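Local coordinates for high-affinity zinc uptake system protein znuA (Streptococcus suis, PDB 3MFQ) that binds zinc and probably hands metal ions to a membrane ABC transporter for uptake, as a cluster A-I-type solute-binding protein, at residues D102-F107 with H170-Y175; H41-K46 with G68-A73. All blocks are in the same frame, centred on the assembly; numbering follows the deposited sequence.

Interaction 1: residues D102-F107 with H170-Y175; sequences DPHFWF and HDAFNY. With ZN (zinc ion), chain D.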
loop_
_atom_site.group_PDB
_atom_site.type_symbol
_atom_site.label_atom_id
_atom_site.label_comp_id
_atom_site.label_asym_id
_atom_site.label_seq_id
_atom_site.Cartn_x
_atom_site.Cartn_y
_atom_site.Cartn_z
ATOM N N ASP A 102 -10.505 -3.119 -4.864
ATOM C CA ASP A 102 -9.587 -2.437 -3.960
ATOM C C ASP A 102 -8.151 -2.844 -4.292
ATOM O O ASP A 102 -7.791 -4.015 -4.182
ATOM C CB ASP A 102 -9.925 -2.776 -2.505
ATOM C CG ASP A 102 -9.064 -2.022 -1.508
ATOM O OD1 ASP A 102 -8.021 -1.471 -1.913
ATOM O OD2 ASP A 102 -9.428 -1.983 -0.313
ATOM N N PRO A 103 -7.327 -1.870 -4.705
ATOM C CA PRO A 103 -5.964 -2.127 -5.187
ATOM C C PRO A 103 -4.946 -2.389 -4.078
ATOM O O PRO A 103 -3.870 -2.912 -4.361
ATOM C CB PRO A 103 -5.610 -0.829 -5.915
ATOM C CG PRO A 103 -6.406 0.217 -5.219
ATOM C CD PRO A 103 -7.687 -0.443 -4.790
ATOM N N HIS A 104 -5.281 -2.035 -2.842
ATOM C CA HIS A 104 -4.328 -2.110 -1.739
ATOM C C HIS A 104 -4.127 -3.534 -1.231
ATOM O O HIS A 104 -4.319 -3.808 -0.050
ATOM C CB HIS A 104 -4.783 -1.212 -0.590
ATOM C CG HIS A 104 -5.149 0.174 -1.020
ATOM N ND1 HIS A 104 -6.446 0.551 -1.286
ATOM C CD2 HIS A 104 -4.386 1.270 -1.234
ATOM C CE1 HIS A 104 -6.469 1.823 -1.643
ATOM N NE2 HIS A 104 -5.230 2.282 -1.620
ATOM N N PHE A 105 -3.718 -4.427 -2.125
ATOM C CA PHE A 105 -3.578 -5.846 -1.806
ATOM C C PHE A 105 -2.334 -6.169 -0.980
ATOM O O PHE A 105 -2.255 -7.229 -0.360
ATOM C CB PHE A 105 -3.519 -6.652 -3.099
ATOM C CG PHE A 105 -2.289 -6.386 -3.910
ATOM C CD1 PHE A 105 -2.279 -5.390 -4.869
ATOM C CD2 PHE A 105 -1.134 -7.116 -3.698
ATOM C CE1 PHE A 105 -1.141 -5.136 -5.610
ATOM C CE2 PHE A 105 0.006 -6.868 -4.436
ATOM C CZ PHE A 105 0.002 -5.876 -5.394
ATOM N N TRP A 106 -1.358 -5.267 -0.985
ATOM C CA TRP A 106 -0.046 -5.558 -0.405
ATOM C C TRP A 106 -0.032 -5.705 1.119
ATOM O O TRP A 106 0.928 -6.230 1.682
ATOM C CB TRP A 106 0.992 -4.521 -0.854
ATOM C CG TRP A 106 0.539 -3.112 -0.689
ATOM C CD1 TRP A 106 0.683 -2.330 0.417
ATOM C CD2 TRP A 106 -0.132 -2.311 -1.664
ATOM N NE1 TRP A 106 0.141 -1.089 0.194
ATOM C CE2 TRP A 106 -0.367 -1.051 -1.078
ATOM C CE3 TRP A 106 -0.558 -2.534 -2.975
ATOM C CZ2 TRP A 106 -1.007 -0.021 -1.758
ATOM C CZ3 TRP A 106 -1.193 -1.510 -3.647
ATOM C CH2 TRP A 106 -1.413 -0.269 -3.038
ATOM N N PHE A 107 -1.089 -5.246 1.784
ATOM C CA PHE A 107 -1.189 -5.404 3.232
ATOM C C PHE A 107 -1.709 -6.790 3.606
ATOM O O PHE A 107 -1.674 -7.184 4.770
ATOM C CB PHE A 107 -2.058 -4.306 3.847
ATOM C CG PHE A 107 -1.439 -2.940 3.788
ATOM C CD1 PHE A 107 -0.259 -2.669 4.460
ATOM C CD2 PHE A 107 -2.042 -1.923 3.069
ATOM C CE1 PHE A 107 0.315 -1.411 4.408
ATOM C CE2 PHE A 107 -1.473 -0.661 3.014
ATOM C CZ PHE A 107 -0.295 -0.407 3.684
ATOM N N HIS A 170 -8.083 7.526 3.705
ATOM C CA HIS A 170 -8.874 6.832 2.693
ATOM C C HIS A 170 -8.808 5.314 2.833
ATOM O O HIS A 170 -7.950 4.778 3.532
ATOM C CB HIS A 170 -8.487 7.279 1.278
ATOM C CG HIS A 170 -7.222 6.665 0.766
ATOM N ND1 HIS A 170 -5.975 7.038 1.220
ATOM C CD2 HIS A 170 -7.011 5.721 -0.180
ATOM C CE1 HIS A 170 -5.051 6.340 0.584
ATOM N NE2 HIS A 170 -5.653 5.534 -0.271
ATOM N N ASP A 171 -9.731 4.632 2.165
ATOM C CA ASP A 171 -9.875 3.188 2.294
ATOM C C ASP A 171 -8.707 2.448 1.653
ATOM O O ASP A 171 -8.749 2.115 0.472
ATOM C CB ASP A 171 -11.188 2.743 1.654
ATOM C CG ASP A 171 -11.822 1.579 2.379
ATOM O OD1 ASP A 171 -11.117 0.919 3.173
ATOM O OD2 ASP A 171 -13.025 1.329 2.159
ATOM N N ALA A 172 -7.669 2.184 2.438
ATOM C CA ALA A 172 -6.460 1.568 1.903
ATOM C C ALA A 172 -5.971 0.404 2.756
ATOM O O ALA A 172 -4.923 -0.175 2.475
ATOM C CB ALA A 172 -5.364 2.609 1.750
ATOM N N PHE A 173 -6.727 0.065 3.794
ATOM C CA PHE A 173 -6.315 -0.985 4.716
ATOM C C PHE A 173 -7.368 -2.075 4.868
ATOM O O PHE A 173 -7.407 -2.769 5.884
ATOM C CB PHE A 173 -5.982 -0.391 6.084
ATOM C CG PHE A 173 -4.853 0.601 6.056
ATOM C CD1 PHE A 173 -5.104 1.951 5.886
ATOM C CD2 PHE A 173 -3.539 0.184 6.204
ATOM C CE1 PHE A 173 -4.067 2.867 5.861
ATOM C CE2 PHE A 173 -2.499 1.096 6.181
ATOM C CZ PHE A 173 -2.763 2.438 6.008
ATOM N N ASN A 174 -8.220 -2.219 3.860
ATOM C CA ASN A 174 -9.233 -3.270 3.866
ATOM C C ASN A 174 -8.598 -4.647 3.913
ATOM O O ASN A 174 -9.075 -5.538 4.615
ATOM C CB ASN A 174 -10.133 -3.164 2.637
ATOM C CG ASN A 174 -11.194 -2.097 2.787
ATOM O OD1 ASN A 174 -11.740 -1.900 3.871
ATOM N ND2 ASN A 174 -11.498 -1.408 1.694
ATOM N N TYR A 175 -7.523 -4.819 3.155
ATOM C CA TYR A 175 -6.811 -6.086 3.138
ATOM C C TYR A 175 -6.112 -6.307 4.473
ATOM O O TYR A 175 -5.980 -7.439 4.939
ATOM C CB TYR A 175 -5.808 -6.119 1.987
ATOM C CG TYR A 175 -6.455 -6.182 0.621
ATOM C CD1 TYR A 175 -6.704 -7.401 0.005
ATOM C CD2 TYR A 175 -6.823 -5.022 -0.049
ATOM C CE1 TYR A 175 -7.296 -7.464 -1.244
ATOM C CE2 TYR A 175 -7.413 -5.076 -1.299
ATOM C CZ TYR A 175 -7.648 -6.300 -1.892
ATOM O OH TYR A 175 -8.238 -6.361 -3.132
HETATM ZN ZN ZN D . -4.682 4.372 -1.826
HETATM O O HOH W 1 -5.513 -2.746 2.087
#

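Interaction 2: residues H41-K46 with G68-A73; sequences HLYVAK and GKMVEA. With ZN (zinc ion), chain D.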
loop_
_atom_site.group_PDB
_atom_site.type_symbol
_atom_site.label_atom_id
_atom_site.label_comp_id
_atom_site.label_asym_id
_atom_site.label_seq_id
_atom_site.Cartn_x
_atom_site.Cartn_y
_atom_site.Cartn_z
ATOM N N HIS A 41 -2.382 6.864 -7.495
ATOM C CA HIS A 41 -3.774 7.086 -7.869
ATOM C C HIS A 41 -3.902 8.260 -8.830
ATOM O O HIS A 41 -4.779 8.276 -9.692
ATOM C CB HIS A 41 -4.635 7.362 -6.635
ATOM C CG HIS A 41 -4.914 6.152 -5.800
ATOM N ND1 HIS A 41 -5.695 5.108 -6.244
ATOM C CD2 HIS A 41 -4.540 5.834 -4.539
ATOM C CE1 HIS A 41 -5.776 4.189 -5.298
ATOM N NE2 HIS A 41 -5.084 4.607 -4.252
ATOM N N LEU A 42 -3.019 9.241 -8.674
ATOM C CA LEU A 42 -3.131 10.497 -9.408
ATOM C C LEU A 42 -2.018 10.687 -10.431
ATOM O O LEU A 42 -2.140 11.502 -11.345
ATOM C CB LEU A 42 -3.121 11.674 -8.433
ATOM C CG LEU A 42 -4.041 11.549 -7.223
ATOM C CD1 LEU A 42 -3.886 12.754 -6.311
ATOM C CD2 LEU A 42 -5.485 11.385 -7.667
ATOM N N TYR A 43 -0.933 9.937 -10.273
ATOM C CA TYR A 43 0.232 10.108 -11.132
ATOM C C TYR A 43 -0.155 10.072 -12.603
ATOM O O TYR A 43 -0.865 9.171 -13.048
ATOM C CB TYR A 43 1.282 9.037 -10.838
ATOM C CG TYR A 43 2.666 9.390 -11.333
ATOM C CD1 TYR A 43 3.561 10.075 -10.521
ATOM C CD2 TYR A 43 3.080 9.039 -12.612
ATOM C CE1 TYR A 43 4.830 10.400 -10.965
ATOM C CE2 TYR A 43 4.348 9.360 -13.065
ATOM C CZ TYR A 43 5.218 10.041 -12.237
ATOM O OH TYR A 43 6.480 10.363 -12.681
ATOM N N VAL A 44 0.306 11.066 -13.353
ATOM C CA VAL A 44 0.062 11.112 -14.787
ATOM C C VAL A 44 1.358 10.889 -15.554
ATOM O O VAL A 44 2.309 11.658 -15.424
ATOM C CB VAL A 44 -0.563 12.449 -15.216
ATOM C CG1 VAL A 44 -0.785 12.464 -16.719
ATOM C CG2 VAL A 44 -1.870 12.681 -14.477
ATOM N N ALA A 45 1.386 9.829 -16.350
ATOM C CA ALA A 45 2.567 9.482 -17.125
ATOM C C ALA A 45 2.992 10.624 -18.040
ATOM O O ALA A 45 2.225 11.059 -18.899
ATOM C CB ALA A 45 2.305 8.224 -17.933
ATOM N N LYS A 46 4.215 11.108 -17.843
ATOM C CA LYS A 46 4.780 12.152 -18.692
ATOM C C LYS A 46 5.600 11.508 -19.802
ATOM O O LYS A 46 5.920 10.323 -19.732
ATOM C CB LYS A 46 5.661 13.092 -17.865
ATOM C CG LYS A 46 5.929 14.444 -18.513
ATOM C CD LYS A 46 7.175 14.436 -19.385
ATOM C CE LYS A 46 7.243 15.690 -20.236
ATOM N NZ LYS A 46 6.016 15.842 -21.067
ATOM N N GLY A 68 -4.017 3.990 -11.594
ATOM C CA GLY A 68 -5.180 4.824 -11.854
ATOM C C GLY A 68 -5.189 5.619 -13.146
ATOM O O GLY A 68 -6.232 5.757 -13.785
ATOM N N LYS A 69 -4.038 6.155 -13.533
ATOM C CA LYS A 69 -3.962 6.987 -14.729
ATOM C C LYS A 69 -2.926 6.503 -15.739
ATOM O O LYS A 69 -2.407 7.286 -16.533
ATOM C CB LYS A 69 -3.702 8.446 -14.349
ATOM C CG LYS A 69 -4.950 9.193 -13.897
ATOM C CD LYS A 69 -4.630 10.624 -13.502
ATOM C CE LYS A 69 -5.865 11.506 -13.598
ATOM N NZ LYS A 69 -7.020 10.935 -12.855
ATOM N N MET A 70 -2.635 5.207 -15.714
ATOM C CA MET A 70 -1.697 4.621 -16.663
ATOM C C MET A 70 -2.104 3.204 -17.038
ATOM O O MET A 70 -1.294 2.435 -17.548
ATOM C CB MET A 70 -0.276 4.623 -16.095
ATOM C CG MET A 70 0.265 6.003 -15.773
ATOM S SD MET A 70 1.965 5.953 -15.182
ATOM C CE MET A 70 1.775 5.008 -13.675
ATOM N N VAL A 71 -3.360 2.859 -16.785
ATOM C CA VAL A 71 -3.842 1.527 -17.112
ATOM C C VAL A 71 -3.677 1.249 -18.600
ATOM O O VAL A 71 -3.243 0.169 -18.990
ATOM C CB VAL A 71 -5.311 1.326 -16.697
ATOM C CG1 VAL A 71 -5.462 1.513 -15.201
ATOM C CG2 VAL A 71 -6.219 2.284 -17.452
ATOM N N GLU A 72 -4.013 2.236 -19.426
ATOM C CA GLU A 72 -3.914 2.083 -20.871
ATOM C C GLU A 72 -2.506 2.179 -21.439
ATOM O O GLU A 72 -2.314 2.323 -22.646
ATOM C CB GLU A 72 -4.939 2.966 -21.584
ATOM C CG GLU A 72 -5.227 2.526 -23.011
ATOM C CD GLU A 72 -4.957 3.617 -24.025
ATOM O OE1 GLU A 72 -3.965 3.494 -24.777
ATOM O OE2 GLU A 72 -5.733 4.595 -24.069
ATOM N N ALA A 73 -1.522 2.112 -20.551
ATOM C CA ALA A 73 -0.122 2.108 -20.943
ATOM C C ALA A 73 0.660 0.972 -20.316
ATOM O O ALA A 73 1.547 0.393 -20.941
ATOM C CB ALA A 73 0.403 3.446 -20.440
HETATM ZN ZN ZN D . -4.682 4.372 -1.826
HETATM O O HOH W 2 -1.007 9.396 -17.408
#

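Interaction 1: residues D102-F107 with H170-Y175
Asp102 meets Asn174 and Tyr175 at the start of the first segment. Its CG stands anti to the backbone N (chi1 -176°), which carries the carboxylate past the Tyr175 ring to the Asn174 amide. There Asn174 ND2 donates to Asp102 OD2 over 2.9 Å, approaching on the anti side, with amide and carboxylate planes 81° apart. The backbone carbonyl is used too: Tyr175 OH donates to Asp102 O at 2.6 Å, in the carbonyl plane, and the same hydroxyl also bonds to the backbone N of Asn91. The other carboxylate oxygen, Asp102 OD1, accepts from both the backbone N of His104, forming an Asx turn, and His104 ND1 (2.6 Å), which meets it on the syn side. An aspartate suits this place because it fixes the imidazole's rotation and points His104 NE2 at the zinc ion, 2.2 Å away. Ala172 is small enough for its CA to sit over the centre of the His104 ring, a CH-pi contact, while Pro103 CG covers the opposite face. A water donates to His104 O and Ala172 O and accepts from Tyr175 N, satisfying three backbone groups. Phe105 CA lies over the Tyr175 ring, 3.7 Å from its centroid. Phe107 ends the run in an offset stack with Phe173, centroids 4.9 Å apart and planes at 29°. His170 NE2 binds zinc at 2.2 Å, its ND1 held by Glu219. With His41 and Asp254 completing the coordination, this is the buried three-histidine, one-aspartate zinc site between the two lobes of a ZnuA/TroA-like metal-binding protein.

Interaction 2: residues H41-K46 with G68-A73
Met70 SD reaches the edge of the Tyr43 ring, near its plane and 5.4 Å from the centroid, in a Met-aromatic contact between two loops of the N-terminal lobe. The same sulfur packs on Ala45 CB at 3.6 Å; a methyl group is small enough to let the flexible thioether lie against the backbone here. Beside it Lys69 runs along the other loop by its aliphatic part: CB lies near Tyr43 O, and CD meets Val44 CG2 at 3.6 Å as well as Leu42 O. A long side chain suits this rim, since its methylenes pack while NZ goes on to a salt bridge with Asp193. Gly68, with a positive phi of 64° that glycine adopts easily, passes 4.1 Å from His41 O with its CA. Farther out, Tyr43 CG lies anti to its own backbone N (chi1 -161°), and the Tyr43 hydroxyl bonds to Asp49, which helps hold the ring. At the inner end the CB of His41 points away from residues 68-73, and its NE2 binds zinc. Met70 takes the N-cap position, right before helix 71-77, and just ahead of that helix a water accepts from Ala45 N and donates to Lys69 O, each at 2.7 Å.

From the N terminus, interaction 2 opens after strand 29-32 and closes a short loop holding helix 47-55 and strand 58-61, so it joins the loop after strand 29-32 to the one leading into helix 71-77, beside the four-stranded parallel sheet. Interaction 1 opens later, after strand 100-101, and closes a larger loop dominated by helices 109-123 and 131-156. The two are in series and neither nest nor cross. Interaction 2 stays within the N-terminal lobe, whereas interaction 1 joins that lobe to the C-terminal one. Their centres lie about 19 Å apart, yet they touch at the metal: His41 NE2 is 3.5 Å from His104 NE2, and Pro103 CG packs on His41 CE1.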